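Local coordinates for protein alcohol dehydrogenase IV (Corynebacterium glutamicum, PDB 3IV7) that probably reduces maleylacetate with a nicotinamide cofactor, as a member of the iron-containing alcohol dehydrogenase family, at residues 71-77 against 132-136; 80-85 against 106-111; 179-183 against 267-271; 182-186 against 330-334. One frame throughout, in Å; residues are numbered along the deposited sequence.

Contact 1: residues 71-77 against 132-136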
loop_
_atom_site.group_PDB
_atom_site.type_symbol
_atom_site.label_atom_id
_atom_site.label_comp_id
_atom_site.label_asym_id
_atom_site.label_seq_id
_atom_site.Cartn_x
_atom_site.Cartn_y
_atom_site.Cartn_z
ATOM N N HIS A 71 -18.275 -6.833 -21.099
ATOM C CA HIS A 71 -19.131 -5.707 -20.615
ATOM C C HIS A 71 -20.187 -6.136 -19.559
ATOM O O HIS A 71 -21.018 -5.324 -19.144
ATOM C CB HIS A 71 -19.808 -4.972 -21.786
ATOM C CG HIS A 71 -18.871 -4.577 -22.884
ATOM N ND1 HIS A 71 -17.779 -3.766 -22.675
ATOM C CD2 HIS A 71 -18.915 -4.814 -24.223
ATOM C CE1 HIS A 71 -17.155 -3.566 -23.825
ATOM N NE2 HIS A 71 -17.825 -4.190 -24.781
ATOM N N VAL A 72 -20.133 -7.400 -19.143
ATOM C CA VAL A 72 -21.051 -7.983 -18.143
ATOM C C VAL A 72 -22.502 -7.518 -18.293
ATOM O O VAL A 72 -22.957 -6.626 -17.574
ATOM C CB VAL A 72 -20.547 -7.750 -16.678
ATOM C CG1 VAL A 72 -21.273 -8.704 -15.675
ATOM C CG2 VAL A 72 -19.041 -7.974 -16.586
ATOM N N PRO A 73 -23.227 -8.117 -19.259
ATOM C CA PRO A 73 -24.632 -7.830 -19.409
ATOM C C PRO A 73 -25.353 -8.212 -18.157
ATOM O O PRO A 73 -25.024 -9.220 -17.550
ATOM C CB PRO A 73 -25.070 -8.747 -20.571
ATOM C CG PRO A 73 -23.811 -8.977 -21.355
ATOM C CD PRO A 73 -22.714 -8.992 -20.335
ATOM N N ILE A 74 -26.372 -7.437 -17.808
ATOM C CA ILE A 74 -27.102 -7.642 -16.595
ATOM C C ILE A 74 -27.771 -8.998 -16.588
ATOM O O ILE A 74 -27.830 -9.640 -15.550
ATOM C CB ILE A 74 -28.164 -6.517 -16.355
ATOM C CG1 ILE A 74 -28.821 -6.687 -14.960
ATOM C CG2 ILE A 74 -29.253 -6.535 -17.473
ATOM C CD1 ILE A 74 -27.803 -6.730 -13.764
ATOM N N GLU A 75 -28.211 -9.471 -17.762
ATOM C CA GLU A 75 -28.849 -10.788 -17.861
ATOM C C GLU A 75 -27.839 -11.923 -17.556
ATOM O O GLU A 75 -28.193 -12.960 -17.009
ATOM C CB GLU A 75 -29.463 -11.004 -19.248
ATOM C CG GLU A 75 -30.539 -9.917 -19.689
ATOM C CD GLU A 75 -29.895 -8.655 -20.312
ATOM O OE1 GLU A 75 -28.654 -8.586 -20.389
ATOM O OE2 GLU A 75 -30.632 -7.742 -20.730
ATOM N N VAL A 76 -26.612 -11.730 -17.952
ATOM C CA VAL A 76 -25.558 -12.707 -17.678
ATOM C C VAL A 76 -25.193 -12.661 -16.168
ATOM O O VAL A 76 -25.026 -13.684 -15.531
ATOM C CB VAL A 76 -24.337 -12.424 -18.575
ATOM C CG1 VAL A 76 -23.126 -13.298 -18.189
ATOM C CG2 VAL A 76 -24.743 -12.614 -20.091
ATOM N N ALA A 77 -25.097 -11.452 -15.610
ATOM C CA ALA A 77 -24.846 -11.303 -14.181
ATOM C C ALA A 77 -25.987 -11.979 -13.387
ATOM O O ALA A 77 -25.730 -12.752 -12.448
ATOM C CB ALA A 77 -24.729 -9.830 -13.815
ATOM N N GLY A 132 -18.712 -3.189 -13.282
ATOM C CA GLY A 132 -19.329 -2.741 -14.491
ATOM C C GLY A 132 -20.467 -3.642 -14.896
ATOM O O GLY A 132 -20.433 -4.871 -14.680
ATOM N N LEU A 133 -21.501 -3.028 -15.439
ATOM C CA LEU A 133 -22.647 -3.738 -15.942
ATOM C C LEU A 133 -23.165 -3.066 -17.186
ATOM O O LEU A 133 -23.124 -1.835 -17.291
ATOM C CB LEU A 133 -23.760 -3.738 -14.897
ATOM C CG LEU A 133 -23.520 -4.556 -13.631
ATOM C CD1 LEU A 133 -24.594 -4.242 -12.603
ATOM C CD2 LEU A 133 -23.487 -6.080 -13.969
ATOM N N THR A 134 -23.754 -3.863 -18.084
ATOM C CA THR A 134 -24.427 -3.340 -19.239
ATOM C C THR A 134 -25.896 -3.697 -19.218
ATOM O O THR A 134 -26.269 -4.875 -19.212
ATOM C CB THR A 134 -23.782 -3.820 -20.551
ATOM O OG1 THR A 134 -22.401 -3.421 -20.560
ATOM C CG2 THR A 134 -24.486 -3.189 -21.737
ATOM N N GLU A 135 -26.737 -2.675 -19.188
ATOM C CA GLU A 135 -28.171 -2.875 -19.164
ATOM C C GLU A 135 -28.799 -1.921 -20.156
ATOM O O GLU A 135 -28.408 -0.758 -20.221
ATOM C CB GLU A 135 -28.725 -2.613 -17.750
ATOM C CG GLU A 135 -30.217 -2.734 -17.624
ATOM C CD GLU A 135 -30.707 -2.628 -16.150
ATOM O OE1 GLU A 135 -29.917 -2.896 -15.193
ATOM O OE2 GLU A 135 -31.855 -2.246 -15.965
ATOM N N ALA A 136 -29.761 -2.428 -20.920
ATOM C CA ALA A 136 -30.529 -1.621 -21.873
ATOM C C ALA A 136 -29.616 -0.836 -22.812
ATOM O O ALA A 136 -29.867 0.333 -23.082
ATOM C CB ALA A 136 -31.519 -0.652 -21.109
HETATM O O HOH W 1 -30.774 -4.925 -20.697
HETATM O O HOH W 2 -27.483 -5.944 -21.303
#
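P73 and T134 form a single parallel beta bridge, where the loop leading into helix 74-86 meets the edge of strand 130-135. T134 uses both of its backbone polar groups. Its N donates to V72 O at 2.9 Å, and its O accepts from I74 N, also at 2.9 Å. The T134 side chain adds a third bond, with OG1 2.7 Å from H71 O. Its chi1 of -58° sets OG1 opposite its own carbonyl carbon and brings the hydroxyl to that oxygen. The NE2 of the H71 ring is hydrogen-bonded to N253. Strand 130-135 is half of a hairpin with strand 138-143, so the bridge ties this two-stranded sheet to the alpha/beta part of the fold. P73 is the N-cap residue of the helix, and its O accepts from A77 N. Apolar groups pack beside the bridge. CD2 of L133 lies 3.8 Å from V72 CG1 and 4.0 Å from A77 CB. I74 and E135 run side by side, with I74 CG2 3.9 Å from E135 CG. On the polar side, one water donates to E75 OE1 and T134 O. A second water donates to E75 OE2 and accepts from A136 N.

Contact 2: residues 80-85 against 106-111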
loop_
_atom_site.group_PDB
_atom_site.type_symbol
_atom_site.label_atom_id
_atom_site.label_comp_id
_atom_site.label_asym_id
_atom_site.label_seq_id
_atom_site.Cartn_x
_atom_site.Cartn_y
_atom_site.Cartn_z
ATOM N N ALA A 80 -25.683 -15.776 -13.416
ATOM C CA ALA A 80 -24.546 -16.176 -12.544
ATOM C C ALA A 80 -24.912 -16.067 -11.062
ATOM O O ALA A 80 -24.557 -16.936 -10.265
ATOM C CB ALA A 80 -23.319 -15.356 -12.847
ATOM N N ARG A 81 -25.665 -15.026 -10.700
ATOM C CA ARG A 81 -26.036 -14.818 -9.296
ATOM C C ARG A 81 -26.960 -15.923 -8.846
ATOM O O ARG A 81 -26.852 -16.392 -7.731
ATOM C CB ARG A 81 -26.721 -13.454 -9.092
ATOM C CG ARG A 81 -25.773 -12.268 -9.170
ATOM C CD ARG A 81 -26.493 -10.986 -9.544
ATOM N NE ARG A 81 -25.579 -9.809 -9.619
ATOM C CZ ARG A 81 -25.918 -8.623 -10.141
ATOM N NH1 ARG A 81 -27.108 -8.447 -10.690
ATOM N NH2 ARG A 81 -25.047 -7.624 -10.156
ATOM N N ALA A 82 -27.880 -16.320 -9.720
ATOM C CA ALA A 82 -28.827 -17.389 -9.417
ATOM C C ALA A 82 -28.105 -18.737 -9.194
ATOM O O ALA A 82 -28.416 -19.463 -8.251
ATOM C CB ALA A 82 -29.858 -17.508 -10.538
ATOM N N VAL A 83 -27.176 -19.070 -10.082
ATOM C CA VAL A 83 -26.346 -20.284 -9.915
ATOM C C VAL A 83 -25.648 -20.273 -8.536
ATOM O O VAL A 83 -25.733 -21.261 -7.763
ATOM C CB VAL A 83 -25.293 -20.405 -11.053
ATOM C CG1 VAL A 83 -24.277 -21.496 -10.752
ATOM C CG2 VAL A 83 -25.994 -20.676 -12.394
ATOM N N ALA A 84 -25.021 -19.139 -8.204
ATOM C CA ALA A 84 -24.375 -18.964 -6.906
ATOM C C ALA A 84 -25.334 -19.235 -5.742
ATOM O O ALA A 84 -25.051 -20.056 -4.855
ATOM C CB ALA A 84 -23.782 -17.520 -6.784
ATOM N N THR A 85 -26.461 -18.544 -5.744
ATOM C CA THR A 85 -27.407 -18.651 -4.663
ATOM C C THR A 85 -28.109 -20.037 -4.626
ATOM O O THR A 85 -28.237 -20.632 -3.564
ATOM C CB THR A 85 -28.461 -17.523 -4.731
ATOM O OG1 THR A 85 -29.155 -17.603 -5.965
ATOM C CG2 THR A 85 -27.812 -16.171 -4.629
ATOM N N ALA A 106 -19.776 -8.938 -10.346
ATOM C CA ALA A 106 -21.210 -8.741 -10.472
ATOM C C ALA A 106 -21.969 -9.651 -9.481
ATOM O O ALA A 106 -22.944 -9.214 -8.849
ATOM C CB ALA A 106 -21.675 -8.955 -11.898
ATOM N N ILE A 107 -21.487 -10.875 -9.299
ATOM C CA ILE A 107 -22.111 -11.815 -8.347
ATOM C C ILE A 107 -21.958 -11.328 -6.916
ATOM O O ILE A 107 -22.902 -11.373 -6.139
ATOM C CB ILE A 107 -21.522 -13.240 -8.442
ATOM C CG1 ILE A 107 -21.749 -13.830 -9.834
ATOM C CG2 ILE A 107 -22.222 -14.167 -7.391
ATOM C CD1 ILE A 107 -20.954 -15.150 -10.102
ATOM N N ALA A 108 -20.753 -10.868 -6.563
ATOM C CA ALA A 108 -20.499 -10.354 -5.212
ATOM C C ALA A 108 -21.353 -9.116 -4.872
ATOM O O ALA A 108 -21.678 -8.880 -3.714
ATOM C CB ALA A 108 -19.033 -10.036 -5.055
HETATM N N MSE A 109 -21.714 -8.331 -5.879
HETATM C CA MSE A 109 -22.528 -7.122 -5.646
HETATM C C MSE A 109 -23.795 -7.424 -4.901
HETATM O O MSE A 109 -24.220 -6.636 -4.053
HETATM C CB MSE A 109 -22.900 -6.451 -6.961
HETATM C CG MSE A 109 -21.750 -5.832 -7.697
HETATM SE SE MSE A 109 -22.309 -5.221 -9.489
HETATM C CE MSE A 109 -23.455 -3.784 -8.959
ATOM N N THR A 110 -24.449 -8.527 -5.261
ATOM C CA THR A 110 -25.728 -8.878 -4.663
ATOM C C THR A 110 -25.661 -9.958 -3.572
ATOM O O THR A 110 -26.524 -10.005 -2.731
ATOM C CB THR A 110 -26.712 -9.321 -5.712
ATOM O OG1 THR A 110 -26.199 -10.470 -6.398
ATOM C CG2 THR A 110 -26.939 -8.190 -6.729
ATOM N N THR A 111 -24.661 -10.830 -3.626
ATOM C CA THR A 111 -24.548 -11.959 -2.690
ATOM C C THR A 111 -23.565 -11.706 -1.550
ATOM O O THR A 111 -23.583 -12.412 -0.554
ATOM C CB THR A 111 -24.040 -13.218 -3.425
ATOM O OG1 THR A 111 -22.725 -12.976 -3.920
ATOM C CG2 THR A 111 -24.970 -13.596 -4.586
#
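R81 reaches from helix 74-86 across the C-terminal end of helix 98-111, and its guanidinium makes the hydrogen bonds of the contact. NE and NH2 grip A106 O side-on, at 2.8 Å from NE and 2.9 Å from NH2. The oxygen lies in the guanidinium plane, only 1° out of it. Both nitrogens approach from one face of the A106 carbonyl, well above its plane. The chain is extended from CG to NE, which carries the charged group over to this oxygen. NH1 forms a salt bridge with E78, so partners on two sides fix the rotation of the group.

The same side chain is a knob seated among A106, I107, M109 and T110. T110 CG2 covers one guanidinium face, 3.5 Å above its centre. The selenium of M109, a selenomethionine, sits at the edge in plane, 3.7 Å from R81 NH2.

Apolar packing fills the side near the sheet. I107 points CD1 at A80 CB (3.6 Å) and CG2 at A84 CB (3.7 Å). Farther along, the methyls of T85 and T111 meet. T111 OG1 turns back to I107 O at 2.7 Å.

The segment axes cross at -58° and pass 9.3 Å apart. A84 and I107 both also touch M41 of strand 40-43. This is the packing of two neighbouring helices on one face of a parallel sheet, as in Rossmann-like alpha/beta domains.

Contact 3: residues 179-183 against 267-271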
loop_
_atom_site.group_PDB
_atom_site.type_symbol
_atom_site.label_atom_id
_atom_site.label_comp_id
_atom_site.label_asym_id
_atom_site.label_seq_id
_atom_site.Cartn_x
_atom_site.Cartn_y
_atom_site.Cartn_z
ATOM N N ILE A 179 -0.205 5.911 -14.927
ATOM C CA ILE A 179 0.042 7.270 -15.380
ATOM C C ILE A 179 -1.121 8.233 -15.142
ATOM O O ILE A 179 -0.938 9.299 -14.587
ATOM C CB ILE A 179 0.543 7.303 -16.845
ATOM C CG1 ILE A 179 1.938 6.633 -16.898
ATOM C CG2 ILE A 179 0.629 8.787 -17.332
ATOM C CD1 ILE A 179 2.566 6.455 -18.304
ATOM N N ASP A 180 -2.323 7.838 -15.523
ATOM C CA ASP A 180 -3.498 8.701 -15.301
ATOM C C ASP A 180 -3.680 8.974 -13.797
ATOM O O ASP A 180 -4.073 10.081 -13.402
ATOM C CB ASP A 180 -4.720 8.045 -15.845
ATOM C CG ASP A 180 -5.802 9.024 -16.250
ATOM O OD1 ASP A 180 -5.504 10.196 -16.650
ATOM O OD2 ASP A 180 -6.966 8.557 -16.281
ATOM N N SER A 181 -3.341 7.976 -12.966
ATOM C CA SER A 181 -3.497 8.089 -11.524
ATOM C C SER A 181 -2.602 9.190 -10.923
ATOM O O SER A 181 -2.920 9.755 -9.864
ATOM C CB SER A 181 -3.243 6.743 -10.854
ATOM O OG SER A 181 -4.337 5.832 -11.076
ATOM N N LEU A 182 -1.505 9.507 -11.615
ATOM C CA LEU A 182 -0.597 10.556 -11.187
ATOM C C LEU A 182 -1.234 11.944 -11.124
ATOM O O LEU A 182 -0.754 12.801 -10.390
ATOM C CB LEU A 182 0.668 10.573 -12.054
ATOM C CG LEU A 182 1.539 9.304 -11.927
ATOM C CD1 LEU A 182 2.743 9.364 -12.829
ATOM C CD2 LEU A 182 1.946 9.086 -10.461
ATOM N N TRP A 183 -2.280 12.174 -11.929
ATOM C CA TRP A 183 -3.064 13.425 -11.851
ATOM C C TRP A 183 -4.553 13.057 -11.649
ATOM O O TRP A 183 -5.448 13.794 -12.047
ATOM C CB TRP A 183 -2.860 14.310 -13.112
ATOM C CG TRP A 183 -2.993 13.555 -14.358
ATOM C CD1 TRP A 183 -4.136 12.973 -14.844
ATOM C CD2 TRP A 183 -1.948 13.200 -15.269
ATOM N NE1 TRP A 183 -3.856 12.257 -15.976
ATOM C CE2 TRP A 183 -2.525 12.383 -16.268
ATOM C CE3 TRP A 183 -0.589 13.477 -15.338
ATOM C CZ2 TRP A 183 -1.786 11.849 -17.308
ATOM C CZ3 TRP A 183 0.133 12.967 -16.387
ATOM C CH2 TRP A 183 -0.467 12.155 -17.358
ATOM N N VAL A 267 -2.847 11.331 -23.881
ATOM C CA VAL A 267 -3.235 11.961 -22.601
ATOM C C VAL A 267 -1.986 12.381 -21.850
ATOM O O VAL A 267 -1.948 13.456 -21.262
ATOM C CB VAL A 267 -4.078 11.078 -21.756
ATOM C CG1 VAL A 267 -4.398 11.781 -20.433
ATOM C CG2 VAL A 267 -5.380 10.683 -22.518
ATOM N N LEU A 268 -0.936 11.576 -21.927
ATOM C CA LEU A 268 0.325 11.963 -21.299
ATOM C C LEU A 268 0.861 13.240 -21.933
ATOM O O LEU A 268 1.181 14.213 -21.218
ATOM C CB LEU A 268 1.355 10.873 -21.405
ATOM C CG LEU A 268 2.698 11.189 -20.758
ATOM C CD1 LEU A 268 2.511 11.581 -19.263
ATOM C CD2 LEU A 268 3.600 9.995 -20.909
ATOM N N ALA A 269 0.969 13.245 -23.261
ATOM C CA ALA A 269 1.460 14.420 -23.997
ATOM C C ALA A 269 0.659 15.650 -23.659
ATOM O O ALA A 269 1.214 16.726 -23.472
ATOM C CB ALA A 269 1.407 14.165 -25.499
ATOM N N PHE A 270 -0.655 15.475 -23.574
ATOM C CA PHE A 270 -1.607 16.565 -23.322
ATOM C C PHE A 270 -1.452 17.181 -21.921
ATOM O O PHE A 270 -1.399 18.397 -21.785
ATOM C CB PHE A 270 -3.040 16.017 -23.482
ATOM C CG PHE A 270 -4.134 17.033 -23.232
ATOM C CD1 PHE A 270 -4.563 17.873 -24.248
ATOM C CD2 PHE A 270 -4.800 17.070 -22.018
ATOM C CE1 PHE A 270 -5.588 18.797 -24.024
ATOM C CE2 PHE A 270 -5.845 17.985 -21.793
ATOM C CZ PHE A 270 -6.226 18.844 -22.787
ATOM N N ASN A 271 -1.396 16.327 -20.892
ATOM C CA ASN A 271 -1.346 16.789 -19.471
ATOM C C ASN A 271 0.034 17.075 -18.872
ATOM O O ASN A 271 0.131 17.776 -17.854
ATOM C CB ASN A 271 -2.013 15.760 -18.569
ATOM C CG ASN A 271 -3.475 15.965 -18.452
ATOM O OD1 ASN A 271 -4.007 17.019 -18.826
ATOM N ND2 ASN A 271 -4.156 14.984 -17.872
#
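The W183 indole packs between helix 164-181 and helix 256-271, and the tight packing is around its ring. N271 lies over one face. Its CB is 3.9 Å from the centroid of the six-membered ring and 2° off the normal, a clear CH-pi contact. Its amide stands steeply on the ring, the two planes 79° apart. N271 ND2 and W183 NE1 come within 3.3 Å, but both are donors and do not bond each other. N271 ND2 is instead hydrogen-bonded to N333 OD1. W183 NE1 donates a hydrogen bond to D180 OD1 at 2.7 Å, which helps fix the ring's orientation. The opposite face is covered by the backbone of I179 and D180. At the ring edge, L268 CD1 lies in plane, 3.6 Å from W183 CH2, and also meets I179 CG2 at 3.9 Å.

The looser side is at V267. Its CG1 is 4.1 Å from W183 CZ2 and touches D180 OD1 only distantly. This side is not open to solvent, since every touching residue is buried. D180 OD2 is hydrogen-bonded to H242 of helix 240-250, and V267 packs on L240, H241 and I244 there. I179 leans on F286 of helix 276-286, so the contact lies within an all-helical bundle.

Contact 4: residues 182-186 against 330-334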
loop_
_atom_site.group_PDB
_atom_site.type_symbol
_atom_site.label_atom_id
_atom_site.label_comp_id
_atom_site.label_asym_id
_atom_site.label_seq_id
_atom_site.Cartn_x
_atom_site.Cartn_y
_atom_site.Cartn_z
ATOM N N LEU A 182 -1.505 9.507 -11.615
ATOM C CA LEU A 182 -0.597 10.556 -11.187
ATOM C C LEU A 182 -1.234 11.944 -11.124
ATOM O O LEU A 182 -0.754 12.801 -10.390
ATOM C CB LEU A 182 0.668 10.573 -12.054
ATOM C CG LEU A 182 1.539 9.304 -11.927
ATOM C CD1 LEU A 182 2.743 9.364 -12.829
ATOM C CD2 LEU A 182 1.946 9.086 -10.461
ATOM N N TRP A 183 -2.280 12.174 -11.929
ATOM C CA TRP A 183 -3.064 13.425 -11.851
ATOM C C TRP A 183 -4.553 13.057 -11.649
ATOM O O TRP A 183 -5.448 13.794 -12.047
ATOM C CB TRP A 183 -2.860 14.310 -13.112
ATOM C CG TRP A 183 -2.993 13.555 -14.358
ATOM C CD1 TRP A 183 -4.136 12.973 -14.844
ATOM C CD2 TRP A 183 -1.948 13.200 -15.269
ATOM N NE1 TRP A 183 -3.856 12.257 -15.976
ATOM C CE2 TRP A 183 -2.525 12.383 -16.268
ATOM C CE3 TRP A 183 -0.589 13.477 -15.338
ATOM C CZ2 TRP A 183 -1.786 11.849 -17.308
ATOM C CZ3 TRP A 183 0.133 12.967 -16.387
ATOM C CH2 TRP A 183 -0.467 12.155 -17.358
ATOM N N GLY A 184 -4.796 11.908 -11.015
ATOM C CA GLY A 184 -6.162 11.430 -10.773
ATOM C C GLY A 184 -6.942 12.370 -9.859
ATOM O O GLY A 184 -6.342 13.216 -9.181
ATOM N N PRO A 185 -8.286 12.221 -9.820
ATOM C CA PRO A 185 -9.085 13.106 -8.978
ATOM C C PRO A 185 -8.735 13.007 -7.499
ATOM O O PRO A 185 -8.884 13.975 -6.801
ATOM C CB PRO A 185 -10.521 12.621 -9.217
ATOM C CG PRO A 185 -10.375 11.245 -9.793
ATOM C CD PRO A 185 -9.123 11.269 -10.558
ATOM N N ASN A 186 -8.287 11.830 -7.044
ATOM C CA ASN A 186 -7.867 11.640 -5.642
ATOM C C ASN A 186 -6.424 11.173 -5.548
ATOM O O ASN A 186 -6.086 10.357 -4.714
ATOM C CB ASN A 186 -8.793 10.660 -4.936
ATOM C CG ASN A 186 -10.265 11.085 -5.017
ATOM O OD1 ASN A 186 -11.076 10.429 -5.672
ATOM N ND2 ASN A 186 -10.590 12.203 -4.403
ATOM N N PRO A 330 -12.548 15.055 -14.638
ATOM C CA PRO A 330 -12.386 15.703 -13.329
ATOM C C PRO A 330 -12.089 17.167 -13.433
ATOM O O PRO A 330 -11.307 17.591 -14.284
ATOM C CB PRO A 330 -11.187 14.969 -12.730
ATOM C CG PRO A 330 -11.283 13.600 -13.336
ATOM C CD PRO A 330 -11.764 13.809 -14.731
ATOM N N ALA A 331 -12.717 17.955 -12.575
ATOM C CA ALA A 331 -12.461 19.386 -12.540
ATOM C C ALA A 331 -10.958 19.667 -12.367
ATOM O O ALA A 331 -10.431 20.650 -12.902
ATOM C CB ALA A 331 -13.269 20.037 -11.401
ATOM N N ASN A 332 -10.256 18.772 -11.664
ATOM C CA ASN A 332 -8.846 18.999 -11.374
ATOM C C ASN A 332 -7.835 18.457 -12.419
ATOM O O ASN A 332 -6.638 18.512 -12.187
ATOM C CB ASN A 332 -8.503 18.470 -9.970
ATOM C CG ASN A 332 -8.297 16.965 -9.944
ATOM O OD1 ASN A 332 -8.967 16.212 -10.667
ATOM N ND2 ASN A 332 -7.351 16.516 -9.115
ATOM N N ASN A 333 -8.291 18.013 -13.587
ATOM C CA ASN A 333 -7.328 17.598 -14.620
ATOM C C ASN A 333 -6.266 18.704 -14.816
ATOM O O ASN A 333 -6.604 19.874 -14.853
ATOM C CB ASN A 333 -8.012 17.312 -15.954
ATOM C CG ASN A 333 -7.051 16.782 -16.979
ATOM O OD1 ASN A 333 -6.558 15.669 -16.850
ATOM N ND2 ASN A 333 -6.742 17.591 -17.982
ATOM N N PRO A 334 -4.980 18.326 -14.937
ATOM C CA PRO A 334 -3.918 19.318 -15.042
ATOM C C PRO A 334 -4.141 20.438 -16.082
ATOM O O PRO A 334 -3.968 21.604 -15.752
ATOM C CB PRO A 334 -2.713 18.477 -15.406
ATOM C CG PRO A 334 -2.929 17.211 -14.699
ATOM C CD PRO A 334 -4.435 17.019 -14.557
HETATM O O HOH W 3 -8.085 14.075 -12.460
#
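P334 packs its ring against the base of the W183 side chain, where two loops of the helical C-terminal part of the chain meet. P334 CG is 3.3 Å from W183 CB and 3.7 Å from W183 CG. The two side chains cross at about a right angle. W183 CB points at the proline from the backbone. Chi1 of 48° sets W183 CG between the backbone N and the carbonyl carbon and swings the indole toward helix 256-271. N333 runs alongside W183 with its amide plane 83° from the ring, and N333 OD1 is 4.1 Å from W183 CD1. N333 ND2 is hydrogen-bonded to R335 O.

P330 to N333 form a type I beta turn, closed by N333 N to P330 O at 3.1 Å. It lies in the loop between helices 318-326 and 339-351. It faces the loop that joins helices 164-181 and 189-211. N332 projects from the turn toward this second loop. Its chi1 of 80° also holds CG between the backbone N and the carbonyl carbon, and the amide lies against G184 and P185. Its ND2 makes a long, weak bond to G184 O at 3.5 Å, though a nearly straight one. Its OD1 comes 3.5 Å from P185 CA and accepts from a water that also donates to W183 O. Beside this polar link, the rings of P185 and P330 touch at 4.2 Å, CD to CG.

Overall arrangement
Contacts 1 and 2 come first along the chain and share helix 74-86. Their centres are about 13 Å apart and they touch, with A106 packing on V72 and A77. Contact 2 lies within the span of chain between the two segments of contact 1. Contacts 3 and 4 follow, and both start from the stretch holding L182 and W183. Their centres are about 9 Å apart, and a probable hydrogen bond links N271 to N333. The two pairs are separate, with about 29 to 36 Å between centres. The first pair belongs to the alpha/beta half with its parallel sheet and hairpin. The second belongs to the helical half. None of the four joins the two halves.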